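Long-range contact in mosquitocidal toxin (Bacillus sphaericus, PDB 2CB4), which probably acts as an ADP-ribosyltransferase, this chain being the catalytic domain of a larger toxin that kills mosquitoes: residues A[75-87]-A[253-265]. The protein carries 1 engineered substitution. Numbering follows the deposited sequence.
Sequences EHRLLRWDRRPPN and YNQDFDMFAPNGE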
ATOM      1  N   GLU A  75     -14.023 -23.905 -45.916  1.00 36.86           N
ATOM      2  CA  GLU A  75     -12.725 -23.349 -46.258  1.00 37.72           C
ATOM      3  C   GLU A  75     -12.255 -22.242 -45.317  1.00 39.64           C
ATOM      4  O   GLU A  75     -11.058 -22.018 -45.183  1.00 40.33           O
ATOM      5  CB  GLU A  75     -12.779 -22.898 -47.743  1.00 39.83           C
ATOM      6  CG  GLU A  75     -11.445 -22.533 -48.371  1.00 56.88           C
ATOM      7  CD  GLU A  75     -11.596 -21.497 -49.477  1.00 96.71           C
ATOM      8  OE1 GLU A  75     -12.671 -21.452 -50.130  1.00116.45           O
ATOM      9  OE2 GLU A  75     -10.636 -20.712 -49.668  1.00 85.51           O
ATOM     10  N   HIS A  76     -13.208 -21.574 -44.631  1.00 32.12           N
ATOM     11  CA  HIS A  76     -12.898 -20.500 -43.684  1.00 31.42           C
ATOM     12  C   HIS A  76     -13.153 -20.851 -42.214  1.00 31.29           C
ATOM     13  O   HIS A  76     -13.035 -20.001 -41.338  1.00 29.29           O
ATOM     14  CB  HIS A  76     -13.616 -19.189 -44.080  1.00 32.86           C
ATOM     15  CG  HIS A  76     -13.133 -18.647 -45.381  1.00 37.00           C
ATOM     16  ND1 HIS A  76     -13.708 -19.000 -46.586  1.00 38.65           N
ATOM     17  CD2 HIS A  76     -12.063 -17.870 -45.678  1.00 38.73           C
ATOM     18  CE1 HIS A  76     -13.029 -18.433 -47.567  1.00 37.99           C
ATOM     19  NE2 HIS A  76     -12.023 -17.750 -47.044  1.00 38.43           N
ATOM     20  N   ARG A  77     -13.488 -22.113 -41.978  1.00 27.20           N
ATOM     21  CA  ARG A  77     -13.767 -22.636 -40.657  1.00 27.08           C
ATOM     22  C   ARG A  77     -12.462 -22.820 -39.873  1.00 32.03           C
ATOM     23  O   ARG A  77     -11.549 -23.584 -40.283  1.00 31.40           O
ATOM     24  CB  ARG A  77     -14.499 -23.967 -40.773  1.00 25.04           C
ATOM     25  CG  ARG A  77     -14.979 -24.519 -39.442  1.00 24.87           C
ATOM     26  CD  ARG A  77     -15.959 -25.632 -39.676  1.00 24.06           C
ATOM     27  NE  ARG A  77     -16.432 -26.228 -38.429  1.00 29.17           N
ATOM     28  CZ  ARG A  77     -16.003 -27.384 -37.939  1.00 42.79           C
ATOM     29  NH1 ARG A  77     -15.089 -28.090 -38.592  1.00 33.53           N
ATOM     30  NH2 ARG A  77     -16.500 -27.848 -36.796  1.00 29.85           N
ATOM     31  N   LEU A  78     -12.376 -22.098 -38.758  1.00 27.39           N
ATOM     32  CA  LEU A  78     -11.188 -22.137 -37.895  1.00 26.18           C
ATOM     33  C   LEU A  78     -11.503 -22.815 -36.556  1.00 28.90           C
ATOM     34  O   LEU A  78     -12.656 -22.854 -36.100  1.00 27.64           O
ATOM     35  CB  LEU A  78     -10.651 -20.728 -37.654  1.00 25.54           C
ATOM     36  CG  LEU A  78     -10.315 -19.907 -38.897  1.00 28.66           C
ATOM     37  CD1 LEU A  78     -10.044 -18.458 -38.486  1.00 27.66           C
ATOM     38  CD2 LEU A  78      -9.076 -20.530 -39.556  1.00 28.18           C
ATOM     39  N   LEU A  79     -10.464 -23.358 -35.944  1.00 25.34           N
ATOM     40  CA  LEU A  79     -10.594 -24.053 -34.673  1.00 24.73           C
ATOM     41  C   LEU A  79      -9.554 -23.563 -33.691  1.00 28.69           C
ATOM     42  O   LEU A  79      -8.447 -23.184 -34.064  1.00 28.35           O
ATOM     43  CB  LEU A  79     -10.386 -25.572 -34.870  1.00 24.32           C
ATOM     44  CG  LEU A  79     -11.249 -26.310 -35.902  1.00 27.63           C
ATOM     45  CD1 LEU A  79     -10.714 -27.740 -36.014  1.00 26.98           C
ATOM     46  CD2 LEU A  79     -12.730 -26.296 -35.471  1.00 25.55           C
ATOM     47  N   ARG A  80      -9.907 -23.616 -32.419  1.00 25.48           N
ATOM     48  CA  ARG A  80      -8.977 -23.258 -31.353  1.00 24.06           C
ATOM     49  C   ARG A  80      -9.175 -24.165 -30.147  1.00 26.97           C
ATOM     50  O   ARG A  80     -10.265 -24.247 -29.597  1.00 26.65           O
ATOM     51  CB  ARG A  80      -9.070 -21.790 -30.929  1.00 19.78           C
ATOM     52  CG  ARG A  80      -8.158 -21.541 -29.780  1.00 20.55           C
ATOM     53  CD  ARG A  80      -7.879 -20.092 -29.517  1.00 25.72           C
ATOM     54  NE  ARG A  80      -7.234 -19.976 -28.221  1.00 23.43           N
ATOM     55  CZ  ARG A  80      -5.943 -19.742 -28.013  1.00 34.51           C
ATOM     56  NH1 ARG A  80      -5.109 -19.535 -29.020  1.00 26.95           N
ATOM     57  NH2 ARG A  80      -5.496 -19.687 -26.775  1.00 24.71           N
ATOM     58  N   TRP A  81      -8.106 -24.843 -29.755  1.00 24.03           N
ATOM     59  CA  TRP A  81      -8.097 -25.721 -28.590  1.00 23.14           C
ATOM     60  C   TRP A  81      -7.794 -24.821 -27.406  1.00 26.24           C
ATOM     61  O   TRP A  81      -6.812 -24.077 -27.423  1.00 24.63           O
ATOM     62  CB  TRP A  81      -6.967 -26.741 -28.720  1.00 21.19           C
ATOM     63  CG  TRP A  81      -7.249 -27.751 -29.798  1.00 21.29           C
ATOM     64  CD1 TRP A  81      -6.748 -27.762 -31.098  1.00 23.34           C
ATOM     65  CD2 TRP A  81      -8.055 -28.930 -29.671  1.00 20.62           C
ATOM     66  NE1 TRP A  81      -7.235 -28.851 -31.775  1.00 21.94           N
ATOM     67  CE2 TRP A  81      -8.044 -29.586 -30.941  1.00 23.63           C
ATOM     68  CE3 TRP A  81      -8.841 -29.467 -28.638  1.00 21.01           C
ATOM     69  CZ2 TRP A  81      -8.748 -30.779 -31.175  1.00 22.17           C
ATOM     70  CZ3 TRP A  81      -9.527 -30.669 -28.873  1.00 21.79           C
ATOM     71  CH2 TRP A  81      -9.461 -31.315 -30.128  1.00 22.14           C
ATOM     72  N   ASP A  82      -8.627 -24.895 -26.371  1.00 22.57           N
ATOM     73  CA  ASP A  82      -8.429 -24.043 -25.198  1.00 22.02           C
ATOM     74  C   ASP A  82      -8.956 -24.751 -23.952  1.00 25.56           C
ATOM     75  O   ASP A  82      -9.989 -25.447 -24.010  1.00 25.48           O
ATOM     76  CB  ASP A  82      -9.146 -22.673 -25.393  1.00 22.11           C
ATOM     77  CG  ASP A  82      -8.452 -21.526 -24.656  1.00 28.13           C
ATOM     78  OD1 ASP A  82      -8.415 -21.562 -23.411  1.00 30.55           O
ATOM     79  OD2 ASP A  82      -7.945 -20.573 -25.297  1.00 28.21           O
ATOM     80  N   ARG A  83      -8.256 -24.568 -22.834  1.00 21.19           N
ATOM     81  CA  ARG A  83      -8.678 -25.183 -21.565  1.00 21.68           C
ATOM     82  C   ARG A  83      -9.759 -24.342 -20.861  1.00 25.53           C
ATOM     83  O   ARG A  83     -10.410 -24.843 -19.968  1.00 25.71           O
ATOM     84  CB  ARG A  83      -7.476 -25.430 -20.616  1.00 22.06           C
ATOM     85  CG  ARG A  83      -6.370 -26.388 -21.163  1.00 22.58           C
ATOM     86  CD  ARG A  83      -6.658 -27.828 -20.809  1.00 20.38           C
ATOM     87  NE  ARG A  83      -5.834 -28.820 -21.511  1.00 20.28           N
ATOM     88  CZ  ARG A  83      -6.051 -30.131 -21.424  1.00 30.21           C
ATOM     89  NH1 ARG A  83      -7.000 -30.570 -20.639  1.00 20.13           N
ATOM     90  NH2 ARG A  83      -5.347 -30.998 -22.105  1.00 22.64           N
ATOM     91  N   ARG A  84      -9.966 -23.093 -21.300  1.00 22.08           N
ATOM     92  CA  ARG A  84     -10.966 -22.200 -20.716  1.00 21.78           C
ATOM     93  C   ARG A  84     -12.377 -22.507 -21.201  1.00 26.31           C
ATOM     94  O   ARG A  84     -12.587 -22.771 -22.373  1.00 24.84           O
ATOM     95  CB  ARG A  84     -10.582 -20.722 -20.902  1.00 18.52           C
ATOM     96  CG  ARG A  84      -9.258 -20.361 -20.219  1.00 16.54           C
ATOM     97  CD  ARG A  84      -8.766 -18.968 -20.669  1.00 21.55           C
ATOM     98  NE  ARG A  84      -8.383 -18.994 -22.085  1.00 24.93           N
ATOM     99  CZ  ARG A  84      -8.208 -17.920 -22.840  1.00 37.19           C
ATOM    100  NH1 ARG A  84      -8.366 -16.711 -22.315  1.00 23.24           N
ATOM    101  NH2 ARG A  84      -7.881 -18.058 -24.124  1.00 22.73           N
ATOM    102  N   PRO A  85     -13.349 -22.493 -20.278  1.00 24.29           N
ATOM    103  CA  PRO A  85     -14.727 -22.863 -20.628  1.00 22.11           C
ATOM    104  C   PRO A  85     -15.580 -21.765 -21.230  1.00 25.39           C
ATOM    105  O   PRO A  85     -15.204 -20.587 -21.212  1.00 25.30           O
ATOM    106  CB  PRO A  85     -15.289 -23.339 -19.295  1.00 22.55           C
ATOM    107  CG  PRO A  85     -14.572 -22.422 -18.274  1.00 25.77           C
ATOM    108  CD  PRO A  85     -13.218 -22.148 -18.832  1.00 22.13           C
ATOM    109  N   PRO A  86     -16.745 -22.158 -21.762  1.00 21.55           N
ATOM    110  CA  PRO A  86     -17.659 -21.205 -22.408  1.00 20.34           C
ATOM    111  C   PRO A  86     -18.054 -19.965 -21.585  1.00 25.77           C
ATOM    112  O   PRO A  86     -18.243 -18.885 -22.160  1.00 25.56           O
ATOM    113  CB  PRO A  86     -18.892 -22.057 -22.787  1.00 20.80           C
ATOM    114  CG  PRO A  86     -18.588 -23.434 -22.457  1.00 24.46           C
ATOM    115  CD  PRO A  86     -17.267 -23.544 -21.768  1.00 20.54           C
ATOM    116  N   ASN A  87     -18.207 -20.112 -20.266  1.00 23.37           N
ATOM    117  CA  ASN A  87     -18.583 -18.967 -19.407  1.00 23.55           C
ATOM    118  C   ASN A  87     -17.534 -17.866 -19.439  1.00 26.82           C
ATOM    119  O   ASN A  87     -17.829 -16.714 -19.151  1.00 26.85           O
ATOM    120  CB  ASN A  87     -18.923 -19.376 -17.969  1.00 18.69           C
ATOM    121  CG  ASN A  87     -20.281 -19.998 -17.868  1.00 28.82           C
ATOM    122  OD1 ASN A  87     -21.010 -20.103 -18.863  1.00 21.48           O
ATOM    123  ND2 ASN A  87     -20.651 -20.399 -16.670  1.00 16.97           N
ATOM    124  N   TYR A 253      -0.674 -18.985 -15.549  1.00 57.45           N
ATOM    125  CA  TYR A 253      -1.199 -20.014 -16.477  1.00 55.72           C
ATOM    126  C   TYR A 253      -0.996 -19.517 -17.908  1.00 54.39           C
ATOM    127  O   TYR A 253      -1.173 -18.328 -18.205  1.00 55.40           O
ATOM    128  CB  TYR A 253      -2.696 -20.318 -16.166  1.00 55.78           C
ATOM    129  CG  TYR A 253      -3.605 -20.791 -17.308  1.00 55.00           C
ATOM    130  CD1 TYR A 253      -3.564 -22.118 -17.771  1.00 56.47           C
ATOM    131  CD2 TYR A 253      -4.563 -19.924 -17.864  1.00 54.60           C
ATOM    132  CE1 TYR A 253      -4.414 -22.553 -18.822  1.00 56.49           C
ATOM    133  CE2 TYR A 253      -5.424 -20.346 -18.885  1.00 54.89           C
ATOM    134  CZ  TYR A 253      -5.339 -21.660 -19.360  1.00 61.66           C
ATOM    135  OH  TYR A 253      -6.169 -22.074 -20.369  1.00 61.82           O
ATOM    136  N   ASN A 254      -0.589 -20.415 -18.795  1.00 44.01           N
ATOM    137  CA  ASN A 254      -0.408 -20.015 -20.183  1.00 39.73           C
ATOM    138  C   ASN A 254      -1.596 -20.563 -20.983  1.00 34.60           C
ATOM    139  O   ASN A 254      -1.661 -21.745 -21.278  1.00 31.55           O
ATOM    140  CB  ASN A 254       0.930 -20.528 -20.724  1.00 34.14           C
ATOM    141  CG  ASN A 254       1.197 -20.086 -22.144  1.00 43.12           C
ATOM    142  OD1 ASN A 254       0.354 -19.477 -22.806  1.00 39.81           O
ATOM    143  ND2 ASN A 254       2.348 -20.455 -22.647  1.00 32.42           N
ATOM    144  N   GLN A 255      -2.533 -19.679 -21.297  1.00 28.82           N
ATOM    145  CA  GLN A 255      -3.737 -20.021 -22.063  1.00 27.27           C
ATOM    146  C   GLN A 255      -3.425 -20.526 -23.474  1.00 31.13           C
ATOM    147  O   GLN A 255      -4.271 -21.175 -24.111  1.00 31.48           O
ATOM    148  CB  GLN A 255      -4.665 -18.817 -22.138  1.00 27.71           C
ATOM    149  CG  GLN A 255      -4.056 -17.659 -22.874  1.00 36.19           C
ATOM    150  CD  GLN A 255      -4.567 -16.347 -22.404  1.00 47.33           C
ATOM    151  OE1 GLN A 255      -4.603 -16.088 -21.221  1.00 50.70           O
ATOM    152  NE2 GLN A 255      -4.974 -15.499 -23.336  1.00 35.65           N
ATOM    153  N   ASP A 256      -2.206 -20.262 -23.962  1.00 26.43           N
ATOM    154  CA  ASP A 256      -1.802 -20.708 -25.315  1.00 25.66           C
ATOM    155  C   ASP A 256      -0.920 -21.954 -25.318  1.00 30.08           C
ATOM    156  O   ASP A 256      -0.379 -22.320 -26.347  1.00 30.08           O
ATOM    157  CB  ASP A 256      -1.015 -19.613 -26.070  1.00 26.80           C
ATOM    158  CG  ASP A 256      -1.822 -18.351 -26.306  1.00 34.00           C
ATOM    159  OD1 ASP A 256      -3.074 -18.421 -26.273  1.00 33.65           O
ATOM    160  OD2 ASP A 256      -1.193 -17.291 -26.532  1.00 37.63           O
ATOM    161  N   PHE A 257      -0.742 -22.604 -24.176  1.00 26.17           N
ATOM    162  CA  PHE A 257       0.132 -23.764 -24.141  1.00 24.45           C
ATOM    163  C   PHE A 257      -0.278 -24.830 -25.151  1.00 29.75           C
ATOM    164  O   PHE A 257       0.554 -25.417 -25.840  1.00 30.85           O
ATOM    165  CB  PHE A 257       0.213 -24.346 -22.713  1.00 24.71           C
ATOM    166  CG  PHE A 257       1.363 -25.311 -22.516  1.00 24.14           C
ATOM    167  CD1 PHE A 257       2.679 -24.836 -22.378  1.00 24.04           C
ATOM    168  CD2 PHE A 257       1.140 -26.696 -22.519  1.00 23.72           C
ATOM    169  CE1 PHE A 257       3.750 -25.719 -22.222  1.00 23.33           C
ATOM    170  CE2 PHE A 257       2.206 -27.592 -22.345  1.00 25.50           C
ATOM    171  CZ  PHE A 257       3.507 -27.108 -22.191  1.00 23.03           C
ATOM    172  N   ASP A 258      -1.574 -25.087 -25.228  1.00 25.19           N
ATOM    173  CA  ASP A 258      -2.108 -26.095 -26.132  1.00 24.47           C
ATOM    174  C   ASP A 258      -2.294 -25.679 -27.594  1.00 28.34           C
ATOM    175  O   ASP A 258      -2.891 -26.401 -28.364  1.00 28.79           O
ATOM    176  CB  ASP A 258      -3.404 -26.663 -25.560  1.00 26.35           C
ATOM    177  CG  ASP A 258      -3.140 -27.591 -24.381  1.00 31.29           C
ATOM    178  OD1 ASP A 258      -2.209 -28.441 -24.488  1.00 29.70           O
ATOM    179  OD2 ASP A 258      -3.783 -27.386 -23.332  1.00 33.39           O
HETATM  180  N   MSE A 259      -1.767 -24.512 -27.956  1.00 23.68           N
HETATM  181  CA  MSE A 259      -1.837 -24.010 -29.320  1.00 21.20           C
HETATM  182  C   MSE A 259      -0.430 -23.683 -29.882  1.00 29.71           C
HETATM  183  O   MSE A 259      -0.317 -23.073 -30.926  1.00 32.37           O
HETATM  184  CB  MSE A 259      -2.788 -22.801 -29.494  1.00 19.41           C
HETATM  185  CG  MSE A 259      -4.269 -23.172 -29.590  1.00 17.35           C
HETATM  186 SE   MSE A 259      -4.818 -24.345 -30.971  1.00 13.89          SE
HETATM  187  CE  MSE A 259      -4.665 -22.988 -32.231  1.00 12.60           C
ATOM    188  N   PHE A 260       0.623 -24.073 -29.164  1.00 25.85           N
ATOM    189  CA  PHE A 260       2.006 -23.840 -29.577  1.00 24.54           C
ATOM    190  C   PHE A 260       2.349 -25.064 -30.429  1.00 29.95           C
ATOM    191  O   PHE A 260       2.086 -26.200 -30.028  1.00 28.13           O
ATOM    192  CB  PHE A 260       2.917 -23.768 -28.340  1.00 26.03           C
ATOM    193  CG  PHE A 260       4.368 -23.513 -28.671  1.00 26.39           C
ATOM    194  CD1 PHE A 260       4.711 -22.639 -29.715  1.00 28.88           C
ATOM    195  CD2 PHE A 260       5.380 -24.148 -27.958  1.00 26.89           C
ATOM    196  CE1 PHE A 260       6.044 -22.407 -30.042  1.00 29.46           C
ATOM    197  CE2 PHE A 260       6.727 -23.927 -28.264  1.00 29.89           C
ATOM    198  CZ  PHE A 260       7.064 -23.058 -29.309  1.00 28.79           C
ATOM    199  N   ALA A 261       2.909 -24.838 -31.618  1.00 28.85           N
ATOM    200  CA  ALA A 261       3.195 -25.937 -32.545  1.00 28.26           C
ATOM    201  C   ALA A 261       3.836 -27.221 -32.035  1.00 31.43           C
ATOM    202  O   ALA A 261       3.312 -28.307 -32.291  1.00 32.47           O
ATOM    203  CB  ALA A 261       3.822 -25.441 -33.845  1.00 28.75           C
ATOM    204  N   PRO A 262       4.954 -27.121 -31.315  1.00 27.54           N
ATOM    205  CA  PRO A 262       5.610 -28.323 -30.772  1.00 26.20           C
ATOM    206  C   PRO A 262       4.728 -29.059 -29.721  1.00 29.77           C
ATOM    207  O   PRO A 262       5.010 -30.219 -29.370  1.00 28.73           O
ATOM    208  CB  PRO A 262       6.882 -27.770 -30.098  1.00 27.37           C
ATOM    209  CG  PRO A 262       7.077 -26.416 -30.606  1.00 31.47           C
ATOM    210  CD  PRO A 262       5.747 -25.896 -31.076  1.00 27.87           C
ATOM    211  N   ASN A 263       3.678 -28.383 -29.226  1.00 25.41           N
ATOM    212  CA  ASN A 263       2.772 -28.949 -28.220  1.00 24.98           C
ATOM    213  C   ASN A 263       1.612 -29.748 -28.774  1.00 29.59           C
ATOM    214  O   ASN A 263       0.678 -30.116 -28.035  1.00 27.91           O
ATOM    215  CB  ASN A 263       2.278 -27.876 -27.239  1.00 22.99           C
ATOM    216  CG  ASN A 263       3.406 -27.295 -26.424  1.00 31.38           C
ATOM    217  OD1 ASN A 263       4.546 -27.742 -26.515  1.00 24.67           O
ATOM    218  ND2 ASN A 263       3.104 -26.299 -25.635  1.00 23.34           N
ATOM    219  N   GLY A 264       1.677 -30.041 -30.074  1.00 27.14           N
ATOM    220  CA  GLY A 264       0.634 -30.840 -30.721  1.00 26.85           C
ATOM    221  C   GLY A 264       1.097 -31.314 -32.091  1.00 31.14           C
ATOM    222  O   GLY A 264       2.256 -31.143 -32.465  1.00 30.97           O
ATOM    223  N   GLU A 265       0.168 -31.870 -32.867  1.00 27.02           N
ATOM    224  CA  GLU A 265       0.479 -32.332 -34.228  1.00 25.32           C
ATOM    225  C   GLU A 265      -0.797 -32.839 -34.886  1.00 30.79           C
ATOM    226  O   GLU A 265      -1.816 -32.969 -34.229  1.00 28.72           O
ATOM    227  CB  GLU A 265       1.461 -33.514 -34.152  1.00 25.13           C
ATOM    228  CG  GLU A 265       0.771 -34.767 -33.633  1.00 28.80           C
ATOM    229  CD  GLU A 265       1.728 -35.815 -33.112  1.00 51.09           C
ATOM    230  OE1 GLU A 265       2.726 -35.466 -32.420  1.00 51.89           O
ATOM    231  OE2 GLU A 265       1.480 -37.000 -33.411  1.00 45.09           O
TER
HETATM  232  O   HOH W   1      -4.508 -23.260 -25.916  1.00 26.05           O
HETATM  233  O   HOH W   2      -5.770 -23.231 -22.742  1.00 19.79           O
HETATM  234  O   HOH W   3      -7.089 -16.071 -25.726  1.00 22.58           O
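Arg-80, on strand 78-82, reaches across to Asp-256 in a worked example of a buried arginine joining a β-sheet to a distant loop. Extended from CG to NE, with CG anti to the backbone N (chi1 176°), it delivers NH2 to Asp-256 OD1 at 2.8 Å, the two flat groups 77° apart. Met-259, present as selenomethionine, lays CG over one face of the guanidinium, while its SE sits 3.9 Å from CD1 of Trp-81 in a Met-aromatic contact at the ring edge. Five N-H bonds from Arg-80 and Arg-84 fix the rotation of the Asp-82 carboxylate; one, from Arg-84 N to OD1, closes an Asx turn. Arg-80 matches in position the first-strand arginine of the Arg-Ser-Glu motif of cholera-toxin-like ADP-ribosyltransferases, which in relatives lines the NAD pocket, so residues 253-265 probably lie across that pocket. Their type I turn, Asn-254 to Phe-257, and 3-10 segment 257-259 pack against the strand's end. Arg-83 NE adds a salt bridge to Asp-258 OD2 (3.1 Å); Arg-83 also binds Asn-148, Ser-145 and Asp-243, and Ser-145 is a partner of Asp-258. One water bridges Trp-81 O and Gln-255 O within this packed part. Gln-255 CB lies 3.7 Å from Arg-84 CZ, over one guanidinium face, with the amide 27° from its plane. Packing is looser at exposed Tyr-253, whose ring edge and OH meet Arg-84, OH 3.5 Å from Arg-84 CG. On this outer side a water accepts from Arg-84 NH2 and, weakly, Gln-255 NE2.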